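Local coordinates for protein putative activator of HSP90 (Plasmodium falciparum, PDB 3N72) that probably binds the Hsp90 chaperone and stimulates its ATPase activity, the piece described here being its N-terminal Aha1 domain, at residues Q66-Y72 against F145-L150. Sequence-based numbering, arbitrary orientation.
Sequences QINSFEY and FQEDLL
With CG held between its own backbone N and carbonyl carbon (chi1 68°), Phe70 turns its ring toward the helix, and Phe145, whose CG stands anti to the backbone N (chi1 -179°), extends its ring to meet it. The pair is edge-to-face: Phe145 CE2 sits over the centre of the Phe70 ring, 3.5 Å from Phe70 CG, with the planes 52° apart. Phe145 CZ also meets Tyr72 CE1 at 4.2 Å, and Leu149 CD2 fills in beside Phe70 CD2. This aromatic cluster lies where helix 145-161 packs against strand 65-82 of the antiparallel sheet in the Aha1 N-terminal domain; Phe99 and helix 23-35, through Ala26 and Ile30, add to the packing on Phe145. Further back along the strand the contact turns polar. The side chains of Asn68 and Gln146 cross at about a right angle, and Asn68 ND2 donates to Gln146 OE1 at 3.0 Å from well above the carbonyl plane, while Asn68 OD1 is hydrogen-bonded to Thr101 OG1. The side chains of Gln66 and Leu150 slide past each other in opposite directions, Gln66 CB resting on Leu150 CD2, and Gln66 NE2 gives a nearly straight hydrogen bond to Leu150 O at 3.0 Å; that same NE2 also hydrogen-bonds to Asp153 OD2, further along the helix.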
# COMPACT_ATOMS: atom_id res chain seq x y z
N GLN B 66 -14.47 -1.65 -11.89
CA GLN B 66 -14.81 -1.10 -10.59
C GLN B 66 -16.32 -1.13 -10.33
O GLN B 66 -17.13 -0.64 -11.13
CB GLN B 66 -14.30 0.34 -10.47
CG GLN B 66 -12.77 0.41 -10.45
CD GLN B 66 -12.26 1.82 -10.45
OE1 GLN B 66 -12.46 2.57 -11.41
NE2 GLN B 66 -11.60 2.20 -9.36
N ILE B 67 -16.68 -1.70 -9.19
CA ILE B 67 -18.07 -1.73 -8.71
C ILE B 67 -18.11 -0.87 -7.45
O ILE B 67 -17.38 -1.15 -6.51
CB ILE B 67 -18.50 -3.18 -8.30
CG1 ILE B 67 -18.24 -4.19 -9.41
CG2 ILE B 67 -19.97 -3.18 -7.82
CD1 ILE B 67 -18.88 -3.85 -10.70
N ASN B 68 -18.94 0.18 -7.42
CA ASN B 68 -18.98 1.03 -6.23
C ASN B 68 -20.34 1.04 -5.53
O ASN B 68 -21.37 0.81 -6.17
CB ASN B 68 -18.53 2.48 -6.55
CG ASN B 68 -19.68 3.35 -7.04
OD1 ASN B 68 -20.45 3.91 -6.24
ND2 ASN B 68 -19.82 3.46 -8.34
N SER B 69 -20.33 1.30 -4.22
CA SER B 69 -21.57 1.54 -3.49
C SER B 69 -21.28 2.65 -2.46
O SER B 69 -20.37 2.52 -1.63
CB SER B 69 -21.99 0.26 -2.77
OG SER B 69 -23.16 0.46 -2.02
N PHE B 70 -22.04 3.75 -2.54
CA PHE B 70 -21.97 4.74 -1.49
C PHE B 70 -23.36 5.29 -1.16
O PHE B 70 -24.28 5.24 -1.99
CB PHE B 70 -20.99 5.90 -1.85
CG PHE B 70 -21.46 6.77 -2.98
CD1 PHE B 70 -22.25 7.93 -2.74
CD2 PHE B 70 -21.13 6.45 -4.30
CE1 PHE B 70 -22.69 8.74 -3.80
CE2 PHE B 70 -21.56 7.26 -5.36
CZ PHE B 70 -22.35 8.39 -5.11
N GLU B 71 -23.51 5.78 0.06
CA GLU B 71 -24.73 6.47 0.47
C GLU B 71 -24.37 7.39 1.64
O GLU B 71 -23.70 6.96 2.58
CB GLU B 71 -25.82 5.48 0.87
CG GLU B 71 -25.50 4.71 2.15
CD GLU B 71 -26.45 3.54 2.39
OE1 GLU B 71 -27.68 3.78 2.50
OE2 GLU B 71 -25.96 2.38 2.48
N TYR B 72 -24.81 8.64 1.55
CA TYR B 72 -24.54 9.66 2.60
C TYR B 72 -25.77 10.48 2.94
O TYR B 72 -26.60 10.79 2.06
CB TYR B 72 -23.35 10.61 2.25
CG TYR B 72 -22.07 9.90 2.43
CD1 TYR B 72 -21.48 9.19 1.35
CD2 TYR B 72 -21.49 9.81 3.68
CE1 TYR B 72 -20.33 8.45 1.54
CE2 TYR B 72 -20.35 9.04 3.89
CZ TYR B 72 -19.78 8.37 2.80
OH TYR B 72 -18.66 7.64 3.01
N PHE B 145 -18.44 13.13 -7.52
CA PHE B 145 -18.12 12.29 -6.38
C PHE B 145 -17.72 10.88 -6.80
O PHE B 145 -16.71 10.37 -6.30
CB PHE B 145 -19.29 12.21 -5.40
CG PHE B 145 -18.99 11.37 -4.20
CD1 PHE B 145 -18.39 11.93 -3.09
CD2 PHE B 145 -19.25 10.00 -4.20
CE1 PHE B 145 -18.07 11.14 -1.97
CE2 PHE B 145 -18.96 9.21 -3.07
CZ PHE B 145 -18.36 9.76 -1.98
N GLN B 146 -18.52 10.27 -7.67
CA GLN B 146 -18.30 8.87 -8.03
C GLN B 146 -17.02 8.74 -8.82
O GLN B 146 -16.22 7.84 -8.56
CB GLN B 146 -19.46 8.31 -8.84
CG GLN B 146 -19.25 6.81 -9.22
CD GLN B 146 -20.46 6.22 -9.90
OE1 GLN B 146 -21.43 5.88 -9.24
NE2 GLN B 146 -20.42 6.12 -11.21
N GLU B 147 -16.83 9.62 -9.80
CA GLU B 147 -15.54 9.60 -10.54
C GLU B 147 -14.33 9.80 -9.63
O GLU B 147 -13.33 9.05 -9.75
CB GLU B 147 -15.55 10.56 -11.73
CG GLU B 147 -16.65 10.21 -12.75
CD GLU B 147 -16.66 8.73 -13.15
OE1 GLU B 147 -15.58 8.18 -13.48
OE2 GLU B 147 -17.76 8.10 -13.11
N ASP B 148 -14.41 10.75 -8.70
CA ASP B 148 -13.28 10.92 -7.78
C ASP B 148 -13.08 9.76 -6.82
O ASP B 148 -11.93 9.40 -6.49
CB ASP B 148 -13.34 12.28 -7.10
CG ASP B 148 -13.26 13.42 -8.12
OD1 ASP B 148 -12.64 13.23 -9.18
OD2 ASP B 148 -13.84 14.48 -7.87
N LEU B 149 -14.19 9.15 -6.39
CA LEU B 149 -14.11 7.93 -5.58
C LEU B 149 -13.35 6.83 -6.33
O LEU B 149 -12.49 6.13 -5.76
CB LEU B 149 -15.51 7.45 -5.20
CG LEU B 149 -15.56 6.09 -4.48
CD1 LEU B 149 -14.89 6.17 -3.12
CD2 LEU B 149 -17.05 5.68 -4.34
N LEU B 150 -13.68 6.67 -7.60
CA LEU B 150 -13.00 5.64 -8.44
C LEU B 150 -11.53 5.92 -8.65
O LEU B 150 -10.74 4.99 -8.67
CB LEU B 150 -13.72 5.43 -9.77
CG LEU B 150 -15.14 4.89 -9.66
CD1 LEU B 150 -15.76 4.72 -11.04
CD2 LEU B 150 -15.25 3.59 -8.83